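Local coordinates for protein Exo-arabinanase (Penicillium chrysogenum, PDB 3A72) that hydrolyses alpha-1,5-linked arabinan, probably releasing arabinobiose from the chain end, and holds this disaccharide in its sugar-binding pocket, at residues 88-92 / 156-161; 91-95 / 183-187; 130-134 / 186-190; 160-166 / 178-184. All blocks are in the same frame, centred on the assembly; numbering follows the deposited sequence.

Interaction 1 (88-92 / 156-161); sequences LPERV and ANKGKL
Ala156 meets the loop 88-92 with its methyl group, CB lying 4.1 Å from CD of the Pro89 ring, while its carbonyl oxygen takes a weak bond from a water beside Glu90. Asn157 then starts a type I' turn that runs to Lys160; two backbone hydrogen bonds between Asn157 and Lys160 close this turn, which joins strands 149-157 and 160-167 into a tight hairpin. Within the turn, Lys158 N donates to a second water 2.9 Å away, and that water donates in turn to Glu90 OE2. Gly159 makes the direct link: its N gives a hydrogen bond of 2.9 Å to Glu90 OE1. This bond is bent, 130° at the hydrogen, and meets the carboxylate from above its plane. Glu90 CG sits between the backbone N and the carbonyl carbon (chi1 66°), and from there the extended chain carries the carboxylate over to the turn. Gly159 O touches Val92 CG1 at 3.6 Å. Lys160 points away and pairs with Glu246. Leu161 lies deeper: its CD1 comes 4.2 Å from Leu88 CD2, the two chains crossing at about a right angle, and both also lean on Leu101. One carboxylate thus serves successive turn amides, one directly and one through water; these N-H groups would be expected to stabilise its negative charge, with apolar contacts closing the buried side.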
loop_
_atom_site.group_PDB
_atom_site.type_symbol
_atom_site.label_atom_id
_atom_site.label_comp_id
_atom_site.label_asym_id
_atom_site.label_seq_id
_atom_site.Cartn_x
_atom_site.Cartn_y
_atom_site.Cartn_z
ATOM N N LEU A 88 2.417 -11.194 -9.939
ATOM C CA LEU A 88 2.452 -12.481 -9.259
ATOM C C LEU A 88 3.842 -13.083 -9.333
ATOM O O LEU A 88 4.365 -13.287 -10.422
ATOM C CB LEU A 88 1.483 -13.493 -9.909
ATOM C CG LEU A 88 -0.013 -13.313 -9.581
ATOM C CD1 LEU A 88 -0.749 -14.448 -10.223
ATOM C CD2 LEU A 88 -0.250 -13.311 -8.075
ATOM N N PRO A 89 4.426 -13.449 -8.166
ATOM C CA PRO A 89 5.716 -14.103 -8.196
ATOM C C PRO A 89 5.706 -15.569 -8.440
ATOM O O PRO A 89 6.768 -16.201 -8.586
ATOM C CB PRO A 89 6.288 -13.799 -6.778
ATOM C CG PRO A 89 5.170 -13.425 -5.944
ATOM C CD PRO A 89 4.027 -13.038 -6.821
ATOM N N GLU A 90 4.514 -16.146 -8.520
ATOM C CA GLU A 90 4.276 -17.558 -8.800
ATOM C C GLU A 90 2.888 -17.696 -9.379
ATOM O O GLU A 90 2.039 -16.821 -9.167
ATOM C CB GLU A 90 4.453 -18.406 -7.545
ATOM C CG GLU A 90 3.445 -18.135 -6.476
ATOM C CD GLU A 90 3.631 -18.939 -5.258
ATOM O OE1 GLU A 90 3.363 -20.166 -5.315
ATOM O OE2 GLU A 90 4.025 -18.369 -4.228
ATOM N N ARG A 91 2.631 -18.796 -10.059
ATOM C CA ARG A 91 1.295 -19.094 -10.577
ATOM C C ARG A 91 0.330 -19.163 -9.409
ATOM O O ARG A 91 0.617 -19.765 -8.379
ATOM C CB ARG A 91 1.377 -20.421 -11.329
ATOM C CG ARG A 91 0.009 -20.991 -11.743
ATOM C CD ARG A 91 0.136 -22.159 -12.707
ATOM N NE ARG A 91 0.390 -21.811 -14.088
ATOM C CZ ARG A 91 -0.548 -21.464 -14.983
ATOM N NH1 ARG A 91 -1.810 -21.354 -14.595
ATOM N NH2 ARG A 91 -0.242 -21.221 -16.248
ATOM N N VAL A 92 -0.879 -18.654 -9.609
ATOM C CA VAL A 92 -2.008 -18.851 -8.717
ATOM C C VAL A 92 -3.168 -19.336 -9.554
ATOM O O VAL A 92 -3.667 -18.600 -10.401
ATOM C CB VAL A 92 -2.375 -17.588 -7.891
ATOM C CG1 VAL A 92 -3.587 -17.902 -7.037
ATOM C CG2 VAL A 92 -1.207 -17.160 -7.034
ATOM N N ALA A 156 1.323 -13.110 -2.371
ATOM C CA ALA A 156 1.197 -14.529 -2.691
ATOM C C ALA A 156 2.118 -15.362 -1.809
ATOM O O ALA A 156 3.231 -14.961 -1.475
ATOM C CB ALA A 156 1.508 -14.782 -4.158
ATOM N N ASN A 157 1.660 -16.579 -1.510
ATOM C CA ASN A 157 2.438 -17.545 -0.763
ATOM C C ASN A 157 1.871 -18.931 -1.048
ATOM O O ASN A 157 0.657 -19.106 -0.965
ATOM C CB ASN A 157 2.354 -17.268 0.714
ATOM C CG ASN A 157 3.192 -18.223 1.526
ATOM O OD1 ASN A 157 4.405 -18.386 1.275
ATOM N ND2 ASN A 157 2.537 -18.855 2.487
ATOM N N LYS A 158 2.734 -19.880 -1.376
ATOM C CA LYS A 158 2.327 -21.277 -1.500
ATOM C C LYS A 158 1.118 -21.452 -2.411
ATOM O O LYS A 158 0.175 -22.204 -2.117
ATOM C CB LYS A 158 2.063 -21.924 -0.133
ATOM C CG LYS A 158 3.305 -21.978 0.734
ATOM C CD LYS A 158 3.278 -22.618 2.108
ATOM C CE LYS A 158 2.032 -22.956 2.887
ATOM N NZ LYS A 158 2.217 -23.551 4.259
ATOM N N GLY A 159 1.142 -20.806 -3.575
ATOM C CA GLY A 159 0.142 -20.983 -4.565
ATOM C C GLY A 159 -1.167 -20.279 -4.282
ATOM O O GLY A 159 -2.159 -20.512 -5.004
ATOM N N LYS A 160 -1.197 -19.426 -3.279
ATOM C CA LYS A 160 -2.376 -18.677 -2.888
ATOM C C LYS A 160 -2.083 -17.182 -2.950
ATOM O O LYS A 160 -0.931 -16.767 -2.794
ATOM C CB LYS A 160 -2.768 -19.024 -1.445
ATOM C CG LYS A 160 -3.101 -20.499 -1.252
ATOM C CD LYS A 160 -3.304 -20.851 0.245
ATOM C CE LYS A 160 -1.979 -20.963 1.012
ATOM N NZ LYS A 160 -2.315 -21.264 2.473
ATOM N N LEU A 161 -3.138 -16.421 -3.133
ATOM C CA LEU A 161 -3.052 -14.984 -3.011
ATOM C C LEU A 161 -3.854 -14.530 -1.776
ATOM O O LEU A 161 -5.018 -14.942 -1.630
ATOM C CB LEU A 161 -3.571 -14.261 -4.243
ATOM C CG LEU A 161 -3.406 -12.752 -4.274
ATOM C CD1 LEU A 161 -1.948 -12.383 -4.395
ATOM C CD2 LEU A 161 -4.196 -12.118 -5.394
HETATM O O HOH W 1 5.537 -19.649 -2.024
HETATM O O HOH W 2 4.947 -16.059 -3.752
#

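Interaction 2 (91-95 / 183-187); sequences RVGSF and TNDLK
Leu186 lays its CD1 methyl over one face of the Phe95 ring, 3.7 Å from the centroid and 23° off the ring normal, a CH-pi contact displaced toward CG and CD2. Phe95 has its CG anti to the carbonyl carbon (chi1 -65°), which swings the ring across to this methyl. The other branch of Leu186 is used as well: CD2 packs against Val92 CG1 at 3.8 Å, and the same valine methyl rests on the Asn184 carbonyl, so one leucine spans both ends of the turn from Val92 to Phe95. Val131 adds apolar cover to both Phe95 and Leu186.

Polar contacts between the loops are sparse. Asp185 O sits near the ring plane at the edge of Phe95, 3.5 Å from CE2, and a water joins the backbones by donating to Asp185 O and accepting from Ser94 N. Gly93 comes close enough to bring its CA within 4.1 Å of Asp185 CA.

Most hydrogen bonds stay within each loop. Arg91 NH1 donates to Gly93 O at 2.9 Å, nearly in the guanidinium plane and on a carbonyl lone pair. Thr183 OG1 accepts from Asp185 N at 3.2 Å in an ST turn, the same hydroxyl being also hydrogen-bonded to Asn188 O, and Asp185 OD1 accepts from Lys187 N in an Asx turn.

A type II' turn of one blade therefore packs against a loop of the next, and that loop, with its Thr183 and Asp185 turns followed by Trp189, resembles the Asp-box between the third and fourth strands of a sialidase-type propeller blade.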
loop_
_atom_site.group_PDB
_atom_site.type_symbol
_atom_site.label_atom_id
_atom_site.label_comp_id
_atom_site.label_asym_id
_atom_site.label_seq_id
_atom_site.Cartn_x
_atom_site.Cartn_y
_atom_site.Cartn_z
ATOM N N ARG A 91 2.631 -18.796 -10.059
ATOM C CA ARG A 91 1.295 -19.094 -10.577
ATOM C C ARG A 91 0.330 -19.163 -9.409
ATOM O O ARG A 91 0.617 -19.765 -8.379
ATOM C CB ARG A 91 1.377 -20.421 -11.329
ATOM C CG ARG A 91 0.009 -20.991 -11.743
ATOM C CD ARG A 91 0.136 -22.159 -12.707
ATOM N NE ARG A 91 0.390 -21.811 -14.088
ATOM C CZ ARG A 91 -0.548 -21.464 -14.983
ATOM N NH1 ARG A 91 -1.810 -21.354 -14.595
ATOM N NH2 ARG A 91 -0.242 -21.221 -16.248
ATOM N N VAL A 92 -0.879 -18.654 -9.609
ATOM C CA VAL A 92 -2.008 -18.851 -8.717
ATOM C C VAL A 92 -3.168 -19.336 -9.554
ATOM O O VAL A 92 -3.667 -18.600 -10.401
ATOM C CB VAL A 92 -2.375 -17.588 -7.891
ATOM C CG1 VAL A 92 -3.587 -17.902 -7.037
ATOM C CG2 VAL A 92 -1.207 -17.160 -7.034
ATOM N N GLY A 93 -3.560 -20.610 -9.395
ATOM C CA GLY A 93 -4.655 -21.142 -10.188
ATOM C C GLY A 93 -4.307 -21.112 -11.648
ATOM O O GLY A 93 -3.261 -21.581 -12.104
ATOM N N SER A 94 -5.177 -20.551 -12.441
ATOM C CA SER A 94 -5.045 -20.470 -13.911
ATOM C C SER A 94 -4.194 -19.265 -14.334
ATOM O O SER A 94 -3.986 -19.111 -15.527
ATOM C CB SER A 94 -6.410 -20.373 -14.610
ATOM O OG SER A 94 -7.003 -19.097 -14.374
ATOM N N PHE A 95 -3.687 -18.459 -13.404
ATOM C CA PHE A 95 -2.949 -17.242 -13.705
ATOM C C PHE A 95 -1.447 -17.457 -13.505
ATOM O O PHE A 95 -0.956 -17.753 -12.392
ATOM C CB PHE A 95 -3.440 -16.070 -12.833
ATOM C CG PHE A 95 -4.857 -15.696 -13.122
ATOM C CD1 PHE A 95 -5.108 -14.696 -14.052
ATOM C CD2 PHE A 95 -5.938 -16.305 -12.518
ATOM C CE1 PHE A 95 -6.402 -14.336 -14.354
ATOM C CE2 PHE A 95 -7.236 -15.957 -12.810
ATOM C CZ PHE A 95 -7.476 -14.977 -13.747
ATOM N N THR A 183 -7.304 -16.752 -1.660
ATOM C CA THR A 183 -7.782 -17.446 -2.810
ATOM C C THR A 183 -6.685 -18.324 -3.403
ATOM O O THR A 183 -5.525 -17.971 -3.368
ATOM C CB THR A 183 -8.309 -16.443 -3.880
ATOM O OG1 THR A 183 -8.891 -17.143 -4.941
ATOM C CG2 THR A 183 -7.223 -15.547 -4.349
ATOM N N ASN A 184 -7.092 -19.461 -3.989
ATOM C CA ASN A 184 -6.149 -20.267 -4.782
ATOM C C ASN A 184 -6.433 -20.165 -6.263
ATOM O O ASN A 184 -5.791 -20.864 -7.078
ATOM C CB ASN A 184 -6.058 -21.682 -4.302
ATOM C CG ASN A 184 -7.289 -22.446 -4.400
ATOM O OD1 ASN A 184 -8.106 -22.131 -5.217
ATOM N ND2 ASN A 184 -7.567 -23.435 -3.550
ATOM N N ASP A 185 -7.306 -19.279 -6.710
ATOM C CA ASP A 185 -7.630 -19.185 -8.138
ATOM C C ASP A 185 -7.928 -17.762 -8.629
ATOM O O ASP A 185 -8.185 -17.583 -9.828
ATOM C CB ASP A 185 -8.788 -20.094 -8.490
ATOM C CG ASP A 185 -10.096 -19.795 -7.815
ATOM O OD1 ASP A 185 -10.221 -18.723 -7.183
ATOM O OD2 ASP A 185 -11.036 -20.620 -7.963
ATOM N N LEU A 186 -7.876 -16.717 -7.849
ATOM C CA LEU A 186 -8.214 -15.315 -8.015
ATOM C C LEU A 186 -9.697 -15.041 -8.160
ATOM O O LEU A 186 -10.077 -13.862 -8.321
ATOM C CB LEU A 186 -7.412 -14.721 -9.153
ATOM C CG LEU A 186 -5.910 -14.850 -9.111
ATOM C CD1 LEU A 186 -5.280 -13.883 -10.117
ATOM C CD2 LEU A 186 -5.346 -14.560 -7.740
ATOM N N LYS A 187 -10.550 -16.081 -8.143
ATOM C CA LYS A 187 -11.936 -15.975 -8.445
ATOM C C LYS A 187 -12.776 -16.235 -7.231
ATOM O O LYS A 187 -13.764 -15.514 -7.042
ATOM C CB LYS A 187 -12.291 -17.015 -9.530
ATOM C CG LYS A 187 -11.571 -16.710 -10.853
ATOM C CD LYS A 187 -11.794 -17.885 -11.751
ATOM C CE LYS A 187 -11.310 -17.750 -13.174
ATOM N NZ LYS A 187 -11.844 -18.884 -14.026
HETATM O O HOH W 3 -7.748 -19.427 -11.710
#

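Interaction 3 (130-134 / 186-190); sequences FVSHI and LKNWG
Ser132 OG is gripped twice: it donates to Leu186 O at 2.7 Å and accepts from Trp189 NE1 at 3.2 Å. The indole bond is almost straight, 174° at the hydrogen, and the oxygen lies in the ring plane, whereas the hydroxyl reaches Leu186 O somewhat tilted from the carbonyl plane. A chi1 of 64° tucks OG back over the serine's own main chain, where it faces both partners. Val131 and Ser132 form a classic beta bulge opposite Leu118, and both turn toward the loop 186-190. The CG1 branch of Val131 accordingly presses on the Leu186 carbonyl, 3.3 Å from its O, and also touches the leucine CB.

Farther along strand 129-137, Ile134 lies over one face of Trp189. Its CG2 is centred above the six-membered ring, 3.9 Å from the centroid and only 6° off the normal, while CG1 sits 3.6 Å from CZ2, toward the rim. The His133 carbonyl oxygen comes in obliquely, 3.4 Å from CD1. Leu161 and Cys163 of the tryptophan's own blade also touch the indole, which thus lies between two propeller blades.

The serine hydroxyl acts as a relay from indole N-H to backbone carbonyl, satisfying two polar groups at once and holding the indole edge in place, consistent with the broad face lying flat on the isoleucine.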
loop_
_atom_site.group_PDB
_atom_site.type_symbol
_atom_site.label_atom_id
_atom_site.label_comp_id
_atom_site.label_asym_id
_atom_site.label_seq_id
_atom_site.Cartn_x
_atom_site.Cartn_y
_atom_site.Cartn_z
ATOM N N PHE A 130 -11.402 -7.603 -15.771
ATOM C CA PHE A 130 -11.969 -7.869 -14.430
ATOM C C PHE A 130 -11.835 -9.356 -14.113
ATOM O O PHE A 130 -12.161 -10.184 -14.961
ATOM C CB PHE A 130 -13.428 -7.427 -14.391
ATOM C CG PHE A 130 -14.161 -7.854 -13.126
ATOM C CD1 PHE A 130 -13.951 -7.224 -11.949
ATOM C CD2 PHE A 130 -15.058 -8.895 -13.162
ATOM C CE1 PHE A 130 -14.576 -7.643 -10.811
ATOM C CE2 PHE A 130 -15.703 -9.317 -12.018
ATOM C CZ PHE A 130 -15.470 -8.685 -10.819
ATOM N N VAL A 131 -11.443 -9.667 -12.886
ATOM C CA VAL A 131 -11.366 -11.040 -12.404
ATOM C C VAL A 131 -12.396 -11.340 -11.349
ATOM O O VAL A 131 -13.169 -12.318 -11.508
ATOM C CB VAL A 131 -9.934 -11.380 -11.887
ATOM C CG1 VAL A 131 -9.910 -12.829 -11.468
ATOM C CG2 VAL A 131 -8.867 -11.108 -12.935
ATOM N N SER A 132 -12.456 -10.575 -10.251
ATOM C CA SER A 132 -13.400 -10.883 -9.195
ATOM C C SER A 132 -13.573 -9.673 -8.266
ATOM O O SER A 132 -12.738 -8.775 -8.212
ATOM C CB SER A 132 -12.952 -12.091 -8.419
ATOM O OG SER A 132 -11.756 -11.792 -7.799
ATOM N N HIS A 133 -14.670 -9.744 -7.508
ATOM C CA HIS A 133 -14.790 -8.936 -6.305
ATOM C C HIS A 133 -14.069 -9.653 -5.175
ATOM O O HIS A 133 -14.216 -10.861 -5.019
ATOM C CB HIS A 133 -16.236 -8.827 -5.869
ATOM C CG HIS A 133 -17.115 -8.154 -6.862
ATOM N ND1 HIS A 133 -17.858 -8.679 -7.932
ATOM C CD2 HIS A 133 -17.333 -6.851 -6.895
ATOM C CE1 HIS A 133 -18.489 -7.667 -8.555
ATOM N NE2 HIS A 133 -18.178 -6.528 -7.938
ATOM N N ILE A 134 -13.310 -8.905 -4.377
ATOM C CA ILE A 134 -12.685 -9.470 -3.155
ATOM C C ILE A 134 -13.614 -9.273 -1.971
ATOM O O ILE A 134 -13.963 -10.229 -1.279
ATOM C CB ILE A 134 -11.292 -8.812 -2.934
ATOM C CG1 ILE A 134 -10.420 -8.891 -4.188
ATOM C CG2 ILE A 134 -10.645 -9.457 -1.726
ATOM C CD1 ILE A 134 -8.986 -8.451 -4.046
ATOM N N LEU A 186 -7.876 -16.717 -7.849
ATOM C CA LEU A 186 -8.214 -15.315 -8.015
ATOM C C LEU A 186 -9.697 -15.041 -8.160
ATOM O O LEU A 186 -10.077 -13.862 -8.321
ATOM C CB LEU A 186 -7.412 -14.721 -9.153
ATOM C CG LEU A 186 -5.910 -14.850 -9.111
ATOM C CD1 LEU A 186 -5.280 -13.883 -10.117
ATOM C CD2 LEU A 186 -5.346 -14.560 -7.740
ATOM N N LYS A 187 -10.550 -16.081 -8.143
ATOM C CA LYS A 187 -11.936 -15.975 -8.445
ATOM C C LYS A 187 -12.776 -16.235 -7.231
ATOM O O LYS A 187 -13.764 -15.514 -7.042
ATOM C CB LYS A 187 -12.291 -17.015 -9.530
ATOM C CG LYS A 187 -11.571 -16.710 -10.853
ATOM C CD LYS A 187 -11.794 -17.885 -11.751
ATOM C CE LYS A 187 -11.310 -17.750 -13.174
ATOM N NZ LYS A 187 -11.844 -18.884 -14.026
ATOM N N ASN A 188 -12.427 -17.207 -6.470
ATOM C CA ASN A 188 -13.220 -17.599 -5.313
ATOM C C ASN A 188 -12.401 -17.248 -4.099
ATOM O O ASN A 188 -11.264 -17.710 -4.026
ATOM C CB ASN A 188 -13.529 -19.087 -5.325
ATOM C CG ASN A 188 -14.389 -19.416 -6.515
ATOM O OD1 ASN A 188 -15.573 -19.165 -6.352
ATOM N ND2 ASN A 188 -13.811 -19.963 -7.601
ATOM N N TRP A 189 -13.001 -16.442 -3.207
ATOM C CA TRP A 189 -12.282 -16.021 -2.006
ATOM C C TRP A 189 -12.840 -16.748 -0.742
ATOM O O TRP A 189 -14.037 -16.981 -0.605
ATOM C CB TRP A 189 -12.363 -14.528 -1.805
ATOM C CG TRP A 189 -11.673 -13.787 -2.920
ATOM C CD1 TRP A 189 -12.189 -13.450 -4.137
ATOM C CD2 TRP A 189 -10.288 -13.318 -2.874
ATOM N NE1 TRP A 189 -11.217 -12.807 -4.789
ATOM C CE2 TRP A 189 -10.043 -12.687 -4.108
ATOM C CE3 TRP A 189 -9.270 -13.360 -1.915
ATOM C CZ2 TRP A 189 -8.826 -12.116 -4.426
ATOM C CZ3 TRP A 189 -8.037 -12.777 -2.220
ATOM C CH2 TRP A 189 -7.815 -12.160 -3.459
ATOM N N GLY A 190 -11.938 -17.123 0.190
ATOM C CA GLY A 190 -12.333 -17.731 1.419
ATOM C C GLY A 190 -12.941 -16.714 2.373
ATOM O O GLY A 190 -13.066 -15.534 2.061
#

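Interaction 4 (160-166 / 178-184); sequences KLICYYS and MVHQVTN
Strands 160-166 and 178-183 form a buried antiparallel hairpin in the middle of a four-stranded sheet, with their N-to-C directions at 154°. Pairs of backbone hydrogen bonds join Leu161 with Thr183, Cys163 with Gln181 and Tyr165 with Val179, the last through Tyr165 N to Val179 O at 2.9 Å. On the face bearing these residues, Val179 CG2 sits over the Tyr165 ring, 3.5 Å from its centroid. A chi1 of 59° folds that ring back across the sheet, over Val179 of the partner strand. The Tyr165 OH lies 2.6 Å from Gln181 NE2, an unusually short bond whose exact length is doubtful. At the end where strand 160-166 begins, Thr183 CG2 touches Leu161 CB at 3.9 Å.

The sheet is one of six such blades, the architecture of a six-bladed sialidase-like propeller, and these are its second and third strands. On the face of Ile162, Tyr164 and Ser166, the Tyr164 and His180 side chains run side by side, with ring planes 65° apart. Ile162 CG2 fills in against His180 CB at 3.8 Å. Glu246 O accepts from His180 NE2, but the buried ND1 has no partner. At the end leading into the connecting loop, Ser166 OG comes 4.0 Å from Met178 CG; bonded to Glu151 and Met207 N, this serine lines the sugar pocket about 4 Å from a bound arabinofuranose.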
loop_
_atom_site.group_PDB
_atom_site.type_symbol
_atom_site.label_atom_id
_atom_site.label_comp_id
_atom_site.label_asym_id
_atom_site.label_seq_id
_atom_site.Cartn_x
_atom_site.Cartn_y
_atom_site.Cartn_z
ATOM N N LYS A 160 -1.197 -19.426 -3.279
ATOM C CA LYS A 160 -2.376 -18.677 -2.888
ATOM C C LYS A 160 -2.083 -17.182 -2.950
ATOM O O LYS A 160 -0.931 -16.767 -2.794
ATOM C CB LYS A 160 -2.768 -19.024 -1.445
ATOM C CG LYS A 160 -3.101 -20.499 -1.252
ATOM C CD LYS A 160 -3.304 -20.851 0.245
ATOM C CE LYS A 160 -1.979 -20.963 1.012
ATOM N NZ LYS A 160 -2.315 -21.264 2.473
ATOM N N LEU A 161 -3.138 -16.421 -3.133
ATOM C CA LEU A 161 -3.052 -14.984 -3.011
ATOM C C LEU A 161 -3.854 -14.530 -1.776
ATOM O O LEU A 161 -5.018 -14.942 -1.630
ATOM C CB LEU A 161 -3.571 -14.261 -4.243
ATOM C CG LEU A 161 -3.406 -12.752 -4.274
ATOM C CD1 LEU A 161 -1.948 -12.383 -4.395
ATOM C CD2 LEU A 161 -4.196 -12.118 -5.394
ATOM N N ILE A 162 -3.197 -13.740 -0.953
ATOM C CA ILE A 162 -3.789 -13.150 0.214
ATOM C C ILE A 162 -4.058 -11.675 -0.072
ATOM O O ILE A 162 -3.177 -10.960 -0.573
ATOM C CB ILE A 162 -2.880 -13.277 1.451
ATOM C CG1 ILE A 162 -2.454 -14.732 1.704
ATOM C CG2 ILE A 162 -3.503 -12.690 2.677
ATOM C CD1 ILE A 162 -1.228 -14.834 2.627
ATOM N N CYS A 163 -5.264 -11.208 0.267
ATOM C CA CYS A 163 -5.573 -9.783 0.249
ATOM C C CYS A 163 -5.866 -9.344 1.692
ATOM O O CYS A 163 -6.840 -9.772 2.284
ATOM C CB CYS A 163 -6.777 -9.472 -0.620
ATOM S SG CYS A 163 -7.095 -7.686 -0.719
ATOM N N TYR A 164 -4.949 -8.546 2.220
ATOM C CA TYR A 164 -5.137 -7.867 3.518
ATOM C C TYR A 164 -5.855 -6.564 3.265
ATOM O O TYR A 164 -5.563 -5.875 2.285
ATOM C CB TYR A 164 -3.799 -7.580 4.165
ATOM C CG TYR A 164 -2.856 -8.756 4.371
ATOM C CD1 TYR A 164 -2.900 -9.544 5.502
ATOM C CD2 TYR A 164 -1.884 -9.047 3.386
ATOM C CE1 TYR A 164 -2.020 -10.602 5.663
ATOM C CE2 TYR A 164 -1.002 -10.080 3.554
ATOM C CZ TYR A 164 -1.064 -10.873 4.694
ATOM O OH TYR A 164 -0.149 -11.883 4.823
ATOM N N TYR A 165 -6.749 -6.157 4.171
ATOM C CA TYR A 165 -7.457 -4.872 4.001
ATOM C C TYR A 165 -8.012 -4.455 5.338
ATOM O O TYR A 165 -8.023 -5.192 6.322
ATOM C CB TYR A 165 -8.507 -4.939 2.891
ATOM C CG TYR A 165 -9.600 -5.973 3.060
ATOM C CD1 TYR A 165 -10.810 -5.622 3.640
ATOM C CD2 TYR A 165 -9.453 -7.290 2.635
ATOM C CE1 TYR A 165 -11.812 -6.558 3.786
ATOM C CE2 TYR A 165 -10.450 -8.207 2.763
ATOM C CZ TYR A 165 -11.625 -7.850 3.340
ATOM O OH TYR A 165 -12.622 -8.794 3.505
ATOM N N SER A 166 -8.451 -3.179 5.391
ATOM C CA SER A 166 -9.092 -2.608 6.546
ATOM C C SER A 166 -10.610 -2.782 6.448
ATOM O O SER A 166 -11.154 -2.635 5.342
ATOM C CB SER A 166 -8.758 -1.137 6.693
ATOM O OG SER A 166 -7.361 -0.908 6.643
ATOM N N MET A 178 -8.478 -4.914 10.926
ATOM C CA MET A 178 -7.861 -5.330 9.675
ATOM C C MET A 178 -8.011 -6.850 9.557
ATOM O O MET A 178 -7.963 -7.591 10.570
ATOM C CB MET A 178 -6.405 -4.941 9.572
ATOM C CG MET A 178 -6.243 -3.412 9.554
ATOM S SD MET A 178 -4.527 -2.863 9.630
ATOM C CE MET A 178 -4.074 -3.579 11.192
ATOM N N VAL A 179 -8.214 -7.295 8.361
ATOM C CA VAL A 179 -8.607 -8.657 7.994
ATOM C C VAL A 179 -7.871 -9.103 6.763
ATOM O O VAL A 179 -7.191 -8.314 6.069
ATOM C CB VAL A 179 -10.139 -8.724 7.756
ATOM C CG1 VAL A 179 -10.916 -8.180 8.942
ATOM C CG2 VAL A 179 -10.517 -8.011 6.495
ATOM N N HIS A 180 -8.094 -10.364 6.381
ATOM C CA HIS A 180 -7.693 -10.800 5.059
ATOM C C HIS A 180 -8.667 -11.860 4.539
ATOM O O HIS A 180 -9.415 -12.482 5.299
ATOM C CB HIS A 180 -6.222 -11.347 4.967
ATOM C CG HIS A 180 -6.045 -12.619 5.711
ATOM N ND1 HIS A 180 -6.237 -13.910 5.342
ATOM C CD2 HIS A 180 -5.581 -12.660 6.975
ATOM C CE1 HIS A 180 -5.907 -14.712 6.402
ATOM N NE2 HIS A 180 -5.505 -13.932 7.407
ATOM N N GLN A 181 -8.596 -12.080 3.231
ATOM C CA GLN A 181 -9.178 -13.235 2.570
ATOM C C GLN A 181 -8.119 -13.849 1.676
ATOM O O GLN A 181 -7.184 -13.171 1.216
ATOM C CB GLN A 181 -10.430 -12.886 1.796
ATOM C CG GLN A 181 -11.575 -12.413 2.680
ATOM C CD GLN A 181 -12.798 -11.991 1.933
ATOM O OE1 GLN A 181 -13.580 -12.872 1.378
ATOM N NE2 GLN A 181 -13.032 -10.754 1.861
ATOM N N VAL A 182 -8.288 -15.152 1.396
ATOM C CA VAL A 182 -7.325 -15.927 0.621
ATOM C C VAL A 182 -8.023 -16.575 -0.552
ATOM O O VAL A 182 -9.192 -16.962 -0.459
ATOM C CB VAL A 182 -6.669 -17.015 1.483
ATOM C CG1 VAL A 182 -5.538 -17.673 0.760
ATOM C CG2 VAL A 182 -6.238 -16.380 2.788
ATOM N N THR A 183 -7.304 -16.752 -1.660
ATOM C CA THR A 183 -7.782 -17.446 -2.810
ATOM C C THR A 183 -6.685 -18.324 -3.403
ATOM O O THR A 183 -5.525 -17.971 -3.368
ATOM C CB THR A 183 -8.309 -16.443 -3.880
ATOM O OG1 THR A 183 -8.891 -17.143 -4.941
ATOM C CG2 THR A 183 -7.223 -15.547 -4.349
ATOM N N ASN A 184 -7.092 -19.461 -3.989
ATOM C CA ASN A 184 -6.149 -20.267 -4.782
ATOM C C ASN A 184 -6.433 -20.165 -6.263
ATOM O O ASN A 184 -5.791 -20.864 -7.078
ATOM C CB ASN A 184 -6.058 -21.682 -4.302
ATOM C CG ASN A 184 -7.289 -22.446 -4.400
ATOM O OD1 ASN A 184 -8.106 -22.131 -5.217
ATOM N ND2 ASN A 184 -7.567 -23.435 -3.550
#

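Interaction 4 is the buried one, a regular hairpin within a single blade, held by backbone bonds and reaching the sugar pocket. The other three are partly buried and lie farther from the chain's centre, where loops and a strand of the preceding blade meet this one. Interactions 1 and 2 start from the same loop, which touches first the 156-161 turn and then the 183-187 loop; interaction 3 takes up that second loop and ties it to strand 129-137. Their chemistry shifts accordingly: a carboxylate with waters in 1, mostly apolar packing in 2, a serine-tryptophan relay in 3. Leu161 and Leu186, in contact with each other, connect all four.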